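Uncharacterized protein (Mycobacterium tuberculosis CAS/NITR204, PDB 5VYQ) is an N-formyltransferase that probably transfers a formyl group from a folate cofactor to the amino sugar of dTDP-4-amino-4,6-dideoxyglucose. Local coordinates at residues E67-A70 with E71-R75; Q86-A90 with A91-G95; C147-E150 with S151-S155. One frame throughout, in Å; residues are numbered along the deposited sequence. Where two conformers were deposited one is given.

Interaction 1 (E67-A70 with E71-R75). With NA (sodium ion), chain G.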
ATOM      1  N   GLU A  67      19.083 -34.765  16.217  1.00 17.47           N
ATOM      2  CA  GLU A  67      19.634 -35.478  17.360  1.00 17.38           C
ATOM      3  C   GLU A  67      18.818 -36.724  17.716  1.00 17.26           C
ATOM      4  O   GLU A  67      19.370 -37.661  18.289  1.00 16.05           O
ATOM      5  CB  GLU A  67      19.698 -34.576  18.596  1.00 21.74           C
ATOM      6  CG  GLU A  67      20.536 -33.319  18.414  1.00 24.76           C
ATOM      7  CD  GLU A  67      20.608 -32.458  19.668  1.00 36.10           C
ATOM      8  OE1 GLU A  67      21.597 -31.695  19.800  1.00 41.97           O
ATOM      9  OE2 GLU A  67      19.694 -32.521  20.527  1.00 36.19           O
ATOM     10  N   ARG A  68      17.524 -36.729  17.401  1.00 13.98           N
ATOM     11  CA  ARG A  68      16.623 -37.758  17.891  1.00 14.20           C
ATOM     12  C   ARG A  68      16.198 -38.787  16.844  1.00 13.03           C
ATOM     13  O   ARG A  68      15.275 -39.571  17.110  1.00 12.81           O
ATOM     14  CB  ARG A  68      15.377 -37.093  18.483  1.00 14.69           C
ATOM     15  CG  ARG A  68      15.654 -36.201  19.680  1.00 16.75           C
ATOM     16  CD  ARG A  68      15.676 -37.032  20.959  1.00 20.38           C
ATOM     17  NE  ARG A  68      16.704 -38.053  21.070  1.00 20.45           N
ATOM     18  CZ  ARG A  68      17.954 -37.843  21.487  1.00 21.64           C
ATOM     19  NH1 ARG A  68      18.384 -36.630  21.786  1.00 22.01           N
ATOM     20  NH2 ARG A  68      18.790 -38.863  21.599  1.00 22.15           N
ATOM     21  N   VAL A  69      16.902 -38.838  15.716  1.00 13.58           N
ATOM     22  CA  VAL A  69      16.536 -39.718  14.590  0.50 13.35           C
ATOM     23  C   VAL A  69      16.319 -41.166  15.012  1.00 12.89           C
ATOM     24  O   VAL A  69      15.318 -41.827  14.617  1.00 12.58           O
ATOM     25  CB  VAL A  69      17.602 -39.754  13.462  0.50 12.70           C
ATOM     26  CG1 VAL A  69      17.142 -40.629  12.307  0.50 11.24           C
ATOM     27  CG2 VAL A  69      17.945 -38.371  12.956  0.50 14.77           C
ATOM     28  N   ALA A  70      17.260 -41.708  15.791  1.00 12.51           N
ATOM     29  CA  ALA A  70      17.131 -43.093  16.129  1.00 14.57           C
ATOM     30  C   ALA A  70      15.886 -43.410  16.945  1.00 12.34           C
ATOM     31  O   ALA A  70      15.216 -44.428  16.737  1.00 15.23           O
ATOM     32  CB  ALA A  70      18.376 -43.592  16.839  1.00 15.85           C
ATOM     33  N   GLU A  71      15.580 -42.532  17.880  1.00 13.05           N
ATOM     34  CA  GLU A  71      14.389 -42.724  18.701  1.00 13.88           C
ATOM     35  C   GLU A  71      13.103 -42.518  17.903  1.00 13.73           C
ATOM     36  O   GLU A  71      12.152 -43.265  18.048  1.00 15.64           O
ATOM     37  CB  GLU A  71      14.399 -41.780  19.900  1.00 15.44           C
ATOM     38  CG  GLU A  71      15.416 -42.219  20.956  1.00 18.89           C
ATOM     39  CD  GLU A  71      16.834 -41.799  20.619  1.00 20.35           C
ATOM     40  OE1 GLU A  71      17.749 -42.615  20.825  1.00 20.09           O
ATOM     41  OE2 GLU A  71      17.059 -40.679  20.106  1.00 21.71           O
ATOM     42  N   ILE A  72      13.097 -41.507  17.055  1.00 13.11           N
ATOM     43  CA  ILE A  72      11.929 -41.309  16.177  1.00 13.09           C
ATOM     44  C   ILE A  72      11.637 -42.532  15.304  1.00 11.91           C
ATOM     45  O   ILE A  72      10.496 -43.007  15.239  1.00 12.13           O
ATOM     46  CB  ILE A  72      12.077 -40.017  15.343  1.00 11.95           C
ATOM     47  CG1 ILE A  72      12.093 -38.768  16.225  1.00 11.34           C
ATOM     48  CG2 ILE A  72      10.977 -39.911  14.328  1.00 11.56           C
ATOM     49  CD1 ILE A  72      12.656 -37.541  15.554  1.00 12.97           C
ATOM     50  N   VAL A  73      12.662 -43.059  14.638  1.00 11.98           N
ATOM     51  CA  VAL A  73      12.493 -44.203  13.778  1.00 13.82           C
ATOM     52  C   VAL A  73      12.013 -45.413  14.593  1.00 15.69           C
ATOM     53  O   VAL A  73      11.113 -46.132  14.181  1.00 15.37           O
ATOM     54  CB  VAL A  73      13.798 -44.503  13.000  1.00 13.14           C
ATOM     55  CG1 VAL A  73      13.814 -45.885  12.330  1.00 15.82           C
ATOM     56  CG2 VAL A  73      14.065 -43.440  11.958  1.00 13.15           C
ATOM     57  N   GLU A  74      12.561 -45.598  15.786  1.00 16.07           N
ATOM     58  CA  GLU A  74      12.139 -46.725  16.621  1.00 19.72           C
ATOM     59  C   GLU A  74      10.666 -46.631  17.064  1.00 18.35           C
ATOM     60  O   GLU A  74       9.920 -47.614  16.963  1.00 20.69           O
ATOM     61  CB  GLU A  74      13.025 -46.823  17.857  1.00 22.10           C
ATOM     62  CG  GLU A  74      12.640 -47.872  18.897  1.00 29.27           C
ATOM     63  CD  GLU A  74      13.499 -47.730  20.144  1.00 38.11           C
ATOM     64  OE1 GLU A  74      12.978 -47.283  21.182  1.00 44.41           O
ATOM     65  OE2 GLU A  74      14.707 -48.048  20.084  1.00 44.66           O
ATOM     66  N   ARG A  75      10.261 -45.460  17.529  1.00 16.12           N
ATOM     67  CA  ARG A  75       8.996 -45.285  18.224  1.00 14.10           C
ATOM     68  C   ARG A  75       7.779 -44.968  17.373  1.00 14.08           C
ATOM     69  O   ARG A  75       6.651 -45.137  17.864  1.00 16.37           O
ATOM     70  CB  ARG A  75       9.166 -44.206  19.263  1.00 15.60           C
ATOM     71  CG  ARG A  75      10.185 -44.736  20.259  1.00 20.85           C
ATOM     72  CD  ARG A  75      10.530 -43.682  21.249  1.00 21.06           C
ATOM     73  NE  ARG A  75      11.667 -44.164  22.029  1.00 24.48           N
ATOM     74  CZ  ARG A  75      12.423 -43.399  22.813  1.00 22.80           C
ATOM     75  NH1 ARG A  75      12.153 -42.105  22.960  1.00 20.81           N
ATOM     76  NH2 ARG A  75      13.468 -43.970  23.425  1.00 24.62           N
TER
HETATM   77 NA    NA G 305       9.260 -47.035  13.048  1.00 14.69          NA
HETATM   78  O   HOH W   1      19.228 -40.440  17.651  1.00 22.57           O
HETATM   79  O   HOH W   2      10.034 -48.980  13.732  1.00 24.56           O
HETATM   80  O   HOH W   3       7.380 -48.460  12.740  1.00 21.03           O
HETATM   81  O   HOH W   4      10.050 -47.326  10.963  1.00 16.38           O
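The guanidinium of Arg68 turns its edge to the carboxylate of Glu71, whose oxygen OE2 lies near the guanidinium plane, while the carboxylate is approached from above its own plane. A third flat group, the guanidinium of Arg75, has CG of Glu71 over one face, toward the rim. The setting is helix 65-75 on the surface of the formyltransferase domain, and the pair is an i to i+3 salt bridge, a worked example of how one turn of helix can be clasped by its own side chains. Arg68 uses a side-on grip: NE is 2.8 Å from Glu71 OE2, and NH2 is 2.9 Å from that same Glu71 OE2. Both bonds are clearly bent and arrive from one face of the carboxylate, whose plane stands 38° from that of the guanidinium. Such a hold is possible because neither chain is extended; Arg68 folds about CB-CG (chi2 -86°) and again at chi3, and Glu71 turns back at chi2, 81°. A water adds a third donor to Glu71 OE2 at 3.3 Å and bridges Glu67 O and Ala70 N, donating to the first and accepting from the second. The crowd of donors round Glu71 OE2 would favour a charged carboxylate.

Behind this polar face runs ordinary helical bonding, from Ile72 N to Arg68 O, Val73 N to Val69 O and Glu74 N to Ala70 O. Ile72 lays CG1 against Arg68 O at 3.4 Å. The side chains of Ile72 and Val73 reach Leu92 on helix 90-95. Near the end of the helix a sodium ion is bound by three waters, by Tyr76 O just past the last turn, and by Val73 O at 2.4 Å.

Interaction 2 (Q86-A90 with A91-G95). With FON (N-{[4-({[(6R)-2-amino-5-formyl-4-oxo-1,4,5,6,7,8-hexahydropteridin-6-yl]methyl}amino)phenyl]carbonyl}-L-glutamic acid), chain C.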
ATOM      1  N   GLN A  86      12.901 -27.632  10.159  1.00 14.98           N
ATOM      2  CA  GLN A  86      14.133 -28.427  10.274  1.00 17.12           C
ATOM      3  C   GLN A  86      14.166 -29.511   9.187  1.00 14.58           C
ATOM      4  O   GLN A  86      13.228 -30.302   9.099  1.00 13.21           O
ATOM      5  CB  GLN A  86      14.176 -29.074  11.647  1.00 18.12           C
ATOM      6  CG  GLN A  86      15.478 -29.841  11.839  1.00 20.66           C
ATOM      7  CD  GLN A  86      15.734 -30.222  13.291  1.00 22.19           C
ATOM      8  OE1 GLN A  86      14.804 -30.438  14.075  1.00 18.23           O
ATOM      9  NE2 GLN A  86      17.023 -30.400  13.627  1.00 23.87           N
ATOM     10  N   ARG A  87      15.217 -29.575   8.373  1.00 14.06           N
ATOM     11  CA  ARG A  87      15.327 -30.612   7.356  0.50 14.67           C
ATOM     12  C   ARG A  87      15.438 -31.977   8.036  1.00 14.42           C
ATOM     13  O   ARG A  87      16.063 -32.122   9.082  1.00 13.13           O
ATOM     14  CB  ARG A  87      16.541 -30.361   6.443  0.50 16.21           C
ATOM     15  CG  ARG A  87      16.481 -31.121   5.133  0.50 17.85           C
ATOM     16  CD  ARG A  87      17.398 -30.508   4.098  0.50 21.45           C
ATOM     17  NE  ARG A  87      17.349 -31.229   2.836  0.50 20.84           N
ATOM     18  CZ  ARG A  87      17.734 -30.662   1.705  0.50 23.98           C
ATOM     19  NH1 ARG A  87      17.698 -31.323   0.562  0.50 24.82           N
ATOM     20  NH2 ARG A  87      18.141 -29.400   1.732  0.50 25.52           N
ATOM     21  N   PHE A  88      14.803 -32.981   7.441  1.00 13.83           N
ATOM     22  CA  PHE A  88      14.813 -34.359   7.934  1.00 13.32           C
ATOM     23  C   PHE A  88      16.050 -34.985   7.293  1.00 14.45           C
ATOM     24  O   PHE A  88      16.160 -35.013   6.058  1.00 14.56           O
ATOM     25  CB  PHE A  88      13.567 -35.108   7.482  1.00 14.11           C
ATOM     26  CG  PHE A  88      12.278 -34.731   8.202  1.00 13.01           C
ATOM     27  CD1 PHE A  88      11.162 -35.518   7.998  1.00 12.87           C
ATOM     28  CD2 PHE A  88      12.167 -33.671   9.118  1.00 12.56           C
ATOM     29  CE1 PHE A  88       9.933 -35.259   8.606  1.00 14.49           C
ATOM     30  CE2 PHE A  88      10.954 -33.404   9.725  1.00 13.08           C
ATOM     31  CZ  PHE A  88       9.836 -34.191   9.496  1.00 13.26           C
ATOM     32  N   PRO A  89      16.947 -35.521   8.108  1.00 13.24           N
ATOM     33  CA  PRO A  89      18.087 -36.197   7.492  1.00 15.43           C
ATOM     34  C   PRO A  89      17.771 -37.530   6.847  1.00 13.86           C
ATOM     35  O   PRO A  89      16.708 -38.124   7.097  1.00 12.56           O
ATOM     36  CB  PRO A  89      19.024 -36.427   8.665  1.00 16.02           C
ATOM     37  CG  PRO A  89      18.104 -36.540   9.829  1.00 17.94           C
ATOM     38  CD  PRO A  89      16.989 -35.573   9.580  1.00 14.59           C
ATOM     39  N   ALA A  90      18.743 -37.998   6.055  1.00 14.28           N
ATOM     40  CA  ALA A  90      18.583 -39.261   5.355  1.00 14.92           C
ATOM     41  C   ALA A  90      18.152 -40.382   6.301  1.00 12.06           C
ATOM     42  O   ALA A  90      17.247 -41.142   5.978  1.00 13.00           O
ATOM     43  CB  ALA A  90      19.879 -39.632   4.620  1.00 16.77           C
ATOM     44  N   ALA A  91      18.769 -40.503   7.478  1.00 11.85           N
ATOM     45  CA  ALA A  91      18.452 -41.650   8.333  1.00 13.44           C
ATOM     46  C   ALA A  91      16.981 -41.653   8.786  1.00 13.30           C
ATOM     47  O   ALA A  91      16.395 -42.708   9.036  1.00 12.47           O
ATOM     48  CB  ALA A  91      19.370 -41.726   9.541  1.00 15.19           C
ATOM     49  N   LEU A  92      16.386 -40.475   8.890  1.00 11.90           N
ATOM     50  CA  LEU A  92      15.015 -40.370   9.309  1.00 12.00           C
ATOM     51  C   LEU A  92      14.130 -40.732   8.135  1.00 11.23           C
ATOM     52  O   LEU A  92      13.313 -41.630   8.259  1.00 11.13           O
ATOM     53  CB  LEU A  92      14.681 -38.962   9.798  1.00 12.33           C
ATOM     54  CG  LEU A  92      13.220 -38.725  10.185  1.00 14.77           C
ATOM     55  CD1 LEU A  92      12.791 -39.684  11.287  1.00 15.56           C
ATOM     56  CD2 LEU A  92      13.026 -37.292  10.657  1.00 15.38           C
ATOM     57  N   ILE A  93      14.348 -40.089   6.984  1.00 11.33           N
ATOM     58  CA  ILE A  93      13.481 -40.328   5.848  1.00 12.02           C
ATOM     59  C   ILE A  93      13.616 -41.750   5.291  1.00 10.99           C
ATOM     60  O   ILE A  93      12.650 -42.300   4.770  1.00 11.79           O
ATOM     61  CB  ILE A  93      13.643 -39.284   4.759  1.00 14.32           C
ATOM     62  CG1 ILE A  93      15.026 -39.272   4.194  1.00 14.68           C
ATOM     63  CG2 ILE A  93      13.254 -37.891   5.268  1.00 15.76           C
ATOM     64  CD1 ILE A  93      15.116 -38.444   2.917  1.00 17.00           C
ATOM     65  N   ASP A  94      14.786 -42.326   5.477  1.00 11.04           N
ATOM     66  CA  ASP A  94      15.068 -43.667   4.996  1.00 11.57           C
ATOM     67  C   ASP A  94      14.547 -44.730   5.953  1.00 11.22           C
ATOM     68  O   ASP A  94      14.396 -45.901   5.503  1.00 12.13           O
ATOM     69  CB  ASP A  94      16.570 -43.929   4.797  1.00 11.52           C
ATOM     70  CG  ASP A  94      17.260 -43.035   3.766  1.00 12.38           C
ATOM     71  OD1 ASP A  94      16.583 -42.381   2.924  1.00 12.49           O
ATOM     72  OD2 ASP A  94      18.507 -43.059   3.770  1.00 11.94           O
ATOM     73  N   GLY A  95      14.277 -44.357   7.218  1.00 11.94           N
ATOM     74  CA  GLY A  95      13.934 -45.347   8.255  1.00 11.53           C
ATOM     75  C   GLY A  95      12.492 -45.355   8.721  1.00 11.57           C
ATOM     76  O   GLY A  95      12.057 -46.259   9.472  1.00 14.15           O
TER
HETATM   77  N1  FON C 301      13.190 -32.613   4.873  1.00 14.99           N
HETATM   78  C2  FON C 301      13.434 -33.089   3.657  1.00 16.49           C
HETATM   79  NA2 FON C 301      14.398 -34.044   3.521  1.00 17.34           N
HETATM   80  N3  FON C 301      12.749 -32.615   2.603  1.00 14.33           N
HETATM   81  C4  FON C 301      11.797 -31.656   2.705  1.00 19.09           C
HETATM   82  O4  FON C 301      11.154 -31.264   1.702  1.00 20.18           O
HETATM   83  C4A FON C 301      11.479 -31.133   4.045  1.00 16.25           C
HETATM   84  N5  FON C 301      10.561 -30.111   4.338  1.00 17.41           N
HETATM   85  C6  FON C 301      10.863 -29.350   5.562  1.00 17.83           C
HETATM   86  C7  FON C 301      10.953 -30.352   6.716  1.00 17.17           C
HETATM   87  N8  FON C 301      11.990 -31.307   6.409  1.00 16.34           N
HETATM   88  C8A FON C 301      12.248 -31.700   5.148  1.00 16.41           C
HETATM   89  C9  FON C 301      12.121 -28.463   5.435  1.00 19.42           C
HETATM   90  N10 FON C 301      11.869 -27.418   4.447  1.00 20.12           N
HETATM   91  C11 FON C 301      14.644 -24.519   3.351  1.00 28.72           C
HETATM   92  C12 FON C 301      13.403 -24.601   2.718  1.00 31.13           C
HETATM   93  C13 FON C 301      12.493 -25.579   3.104  1.00 25.31           C
HETATM   94  C14 FON C 301      12.793 -26.469   4.128  1.00 24.44           C
HETATM   95  C15 FON C 301      14.026 -26.402   4.768  1.00 28.42           C
HETATM   96  C16 FON C 301      14.945 -25.429   4.373  1.00 30.03           C
HETATM   97  C   FON C 301      15.633 -23.433   2.908  1.00 35.51           C
HETATM   98  O   FON C 301      15.312 -22.494   2.149  1.00 35.16           O
HETATM   99  N   FON C 301      16.876 -23.504   3.394  1.00 32.99           N
HETATM  100  CA  FON C 301      17.906 -22.497   3.144  1.00 40.53           C
HETATM  101  CB  FON C 301      18.498 -21.930   4.445  1.00 41.42           C
HETATM  102  CG  FON C 301      17.377 -21.294   5.276  1.00 44.28           C
HETATM  103  CD  FON C 301      17.789 -20.320   6.362  1.00 50.28           C
HETATM  104  OE1 FON C 301      18.886 -19.733   6.264  1.00 46.75           O
HETATM  105  OE2 FON C 301      16.986 -20.101   7.308  1.00 49.28           O
HETATM  106  CT  FON C 301      18.975 -23.098   2.281  1.00 41.31           C
HETATM  107  O1  FON C 301      19.719 -22.277   1.692  1.00 39.67           O
HETATM  108  O2  FON C 301      19.062 -24.347   2.177  1.00 36.65           O
HETATM  109  CP1 FON C 301       9.583 -29.852   3.578  1.00 17.30           C
HETATM  110  O3  FON C 301       8.799 -28.942   3.823  1.00 17.06           O
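Phe88 receives Leu92 and Ile93 from the first turn of helix 90-95, in the crossover that joins parallel strands 78-82 and 97-102 of the formyltransferase sheet. Pro89 is the N-cap, and the apolar pair of Phe88 just before it with Ile93 forms a hydrophobic staple.

Among the apolar contacts, Leu92 sets CD2 over one face of the phenyl ring as a CH-pi contact, 3.9 Å from the centroid of the Phe88 ring and 23° off its normal. Ile93 comes to the ring edge instead, its CG2 lying 3.6 Å from Phe88 CB. That methyl is anti to the carbonyl carbon of Ile93, while CG1 (chi1 62°) takes the position between the backbone N and that carbon.

The backbone bonds start the helix. Pro89 O accepts two, a bent one from Leu92 N and a nearly straight one from Ile93 N, 3.1 Å away; Asp94 N then bonds to Ala90 O.

Backbone carbonyls ahead of the cap accept ligand bonds. The pterin of the bound folinic acid gives a weak bond from N8 to Gln86 O, and a straight one of 3.2 Å from its amino nitrogen NA2 to Phe88 O.

Interaction 3 (C147-E150 with S151-S155). With EDO (1,2-ethanediol), chain E.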
ATOM      1  N   CYS A 147      -4.828 -23.441  -5.844  1.00 11.61           N
ATOM      2  CA  CYS A 147      -5.462 -22.214  -5.341  1.00 13.33           C
ATOM      3  C   CYS A 147      -5.349 -21.188  -6.456  1.00 14.35           C
ATOM      4  O   CYS A 147      -4.258 -20.865  -6.907  1.00 14.56           O
ATOM      5  CB  CYS A 147      -4.656 -21.704  -4.164  1.00 13.88           C
ATOM      6  SG  CYS A 147      -5.307 -20.243  -3.350  1.00 14.59           S
ATOM      7  N   ALA A 148      -6.475 -20.620  -6.860  1.00 16.76           N
ATOM      8  CA  ALA A 148      -6.391 -19.614  -7.919  1.00 20.72           C
ATOM      9  C   ALA A 148      -5.810 -18.305  -7.327  1.00 18.84           C
ATOM     10  O   ALA A 148      -5.908 -18.032  -6.118  1.00 18.32           O
ATOM     11  CB  ALA A 148      -7.774 -19.411  -8.527  1.00 22.36           C
ATOM     12  N   ILE A 149      -5.136 -17.544  -8.181  1.00 17.57           N
ATOM     13  CA  ILE A 149      -4.554 -16.247  -7.788  1.00 14.72           C
ATOM     14  C   ILE A 149      -5.291 -15.209  -8.622  1.00 15.79           C
ATOM     15  O   ILE A 149      -5.187 -15.228  -9.842  1.00 16.60           O
ATOM     16  CB  ILE A 149      -3.060 -16.189  -8.129  1.00 17.49           C
ATOM     17  CG1 ILE A 149      -2.307 -17.282  -7.359  1.00 17.78           C
ATOM     18  CG2 ILE A 149      -2.497 -14.795  -7.861  1.00 17.78           C
ATOM     19  CD1 ILE A 149      -0.824 -17.302  -7.693  1.00 19.13           C
ATOM     20  N   GLU A 150      -5.970 -14.282  -7.973  1.00 13.30           N
ATOM     21  CA  GLU A 150      -6.710 -13.222  -8.631  1.00 13.60           C
ATOM     22  C   GLU A 150      -5.787 -12.002  -8.843  1.00 13.02           C
ATOM     23  O   GLU A 150      -4.703 -11.886  -8.252  1.00 13.62           O
ATOM     24  CB  GLU A 150      -7.890 -12.818  -7.766  1.00 15.56           C
ATOM     25  CG  GLU A 150      -8.856 -13.929  -7.328  1.00 19.64           C
ATOM     26  CD  GLU A 150      -9.470 -14.689  -8.480  1.00 22.73           C
ATOM     27  OE1 GLU A 150      -9.540 -14.158  -9.599  1.00 19.75           O
ATOM     28  OE2 GLU A 150      -9.874 -15.850  -8.253  1.00 28.52           O
ATOM     29  N   SER A 151      -6.235 -11.065  -9.660  1.00 12.33           N
ATOM     30  CA  SER A 151      -5.439  -9.877  -9.974  1.00 12.59           C
ATOM     31  C   SER A 151      -5.265  -8.961  -8.793  1.00 11.73           C
ATOM     32  O   SER A 151      -4.293  -8.188  -8.769  1.00 13.99           O
ATOM     33  CB  SER A 151      -6.114  -9.085 -11.099  1.00 12.85           C
ATOM     34  OG  SER A 151      -7.375  -8.564 -10.677  1.00 14.82           O
ATOM     35  N   TRP A 152      -6.169  -9.034  -7.823  1.00 11.59           N
ATOM     36  CA  TRP A 152      -6.080  -8.252  -6.619  1.00 12.52           C
ATOM     37  C   TRP A 152      -5.395  -8.965  -5.447  1.00 10.79           C
ATOM     38  O   TRP A 152      -5.304  -8.417  -4.358  1.00 12.68           O
ATOM     39  CB  TRP A 152      -7.455  -7.755  -6.175  1.00 14.25           C
ATOM     40  CG  TRP A 152      -8.433  -8.840  -5.955  1.00 15.93           C
ATOM     41  CD1 TRP A 152      -8.700  -9.491  -4.781  1.00 17.08           C
ATOM     42  CD2 TRP A 152      -9.299  -9.425  -6.951  1.00 16.24           C
ATOM     43  NE1 TRP A 152      -9.691 -10.446  -4.997  1.00 16.33           N
ATOM     44  CE2 TRP A 152     -10.050 -10.433  -6.317  1.00 16.86           C
ATOM     45  CE3 TRP A 152      -9.489  -9.195  -8.315  1.00 18.70           C
ATOM     46  CZ2 TRP A 152     -11.000 -11.201  -7.001  1.00 20.00           C
ATOM     47  CZ3 TRP A 152     -10.447  -9.940  -8.991  1.00 21.95           C
ATOM     48  CH2 TRP A 152     -11.178 -10.941  -8.329  1.00 20.67           C
ATOM     49  N   ASP A 153      -4.923 -10.194  -5.648  1.00  9.68           N
ATOM     50  CA  ASP A 153      -4.338 -10.964  -4.537  1.00  8.91           C
ATOM     51  C   ASP A 153      -2.914 -10.460  -4.217  1.00 10.14           C
ATOM     52  O   ASP A 153      -2.169  -9.976  -5.078  1.00 10.25           O
ATOM     53  CB  ASP A 153      -4.244 -12.439  -4.857  1.00 10.43           C
ATOM     54  CG  ASP A 153      -5.506 -13.233  -4.408  1.00 11.81           C
ATOM     55  OD1 ASP A 153      -6.044 -12.968  -3.318  1.00 13.20           O
ATOM     56  OD2 ASP A 153      -5.945 -14.102  -5.191  1.00 12.79           O
ATOM     57  N   SER A 154      -2.562 -10.583  -2.943  1.00  8.90           N
ATOM     58  CA  SER A 154      -1.200 -10.436  -2.456  1.00  9.02           C
ATOM     59  C   SER A 154      -0.737 -11.768  -1.907  1.00  9.39           C
ATOM     60  O   SER A 154      -1.544 -12.714  -1.798  1.00  9.44           O
ATOM     61  CB  SER A 154      -1.234  -9.375  -1.350  1.00  8.71           C
ATOM     62  OG  SER A 154      -2.167  -9.750  -0.368  1.00 11.27           O
ATOM     63  N   SER A 155       0.531 -11.832  -1.541  1.00  8.86           N
ATOM     64  CA  SER A 155       0.999 -13.008  -0.803  1.00  9.25           C
ATOM     65  C   SER A 155       0.094 -13.331   0.399  1.00  9.89           C
ATOM     66  O   SER A 155      -0.323 -14.479   0.636  1.00 10.44           O
ATOM     67  CB  SER A 155       2.445 -12.851  -0.385  1.00  9.24           C
ATOM     68  OG  SER A 155       2.792 -13.875   0.537  1.00  9.89           O
TER
HETATM   69  C1  EDO E 303      -1.875  -6.862 -10.912  1.00 17.10           C
HETATM   70  O1  EDO E 303      -2.811  -7.940 -11.001  1.00 17.53           O
HETATM   71  C2  EDO E 303      -1.467  -6.554 -12.347  1.00 16.81           C
HETATM   72  O2  EDO E 303      -0.774  -7.635 -12.955  1.00 18.88           O
HETATM   73  O   HOH W   5      -8.591 -12.010 -11.064  1.00 21.70           O
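Ser151, Trp152 and Asp153 fold back on Glu150 as a type I turn in the loop between strand 141-147 and helix 155-179. At Ser151 the backbone makes the first link: a water accepts from Ser151 N and donates to Glu150 OE1, 2.8 Å away, tying the glutamate end to the turn. The Ser151 carbonyl accepts from an ethanediol, probably a crystallisation additive, while Ser151 OG bonds to Asp235 OD2 of the second subunit.

Trp152 follows with CG between its backbone N and carbonyl carbon (chi1 57°), a rotamer that brings the indole back beside Glu150. The two side chains run the same way, and Glu150 CB sits over the centre of the Trp152 six-membered ring, 3.5 Å from its centroid and 12° off the normal, as a CH-pi contact. Arg239 of the second subunit makes a cation-pi contact with the indole, so the turn lies at the dimer interface.

Asp153 closes the turn twice. Its N bonds to Glu150 O at 3.1 Å, and its OD2 accepts an almost straight bond from Glu150 N at 2.8 Å, met on the anti side of the carboxylate. With the Ser154 side chain capping helix 155-179 and Ser157 OG returning a bond to Ser154 N, the pair is consistent with a capping box. Ser155, the first helical residue, touches the bound nucleotide sugar.

The buried carboxylate of Asp153 is well compensated: OD2 also forms a salt bridge with Arg161 and OD1 pairs with Ser157, a setting that would favour the charged form despite the burial.

Overall arrangement
From the N terminus the three contacts come in series, none enclosing or crossing another, and each is local, closing a helical turn or a tight bend. Interaction 1 lies on helix 65-75, ahead of strand 78-82; interaction 2 follows that strand and opens helix 90-95. These two pack together, with centres 10 Å apart: Val69 CG1 is 3.5 Å from Leu92 N, and Val73 CG1 is 3.4 Å from Gly95 O, so the two helices are joined. Interaction 3 comes after edge strand 141-147, on the opposite side of the chain's centre, about 20 Å from interaction 2 between nearest atoms. It leads the sheet into helix 155-179 and toward the second subunit.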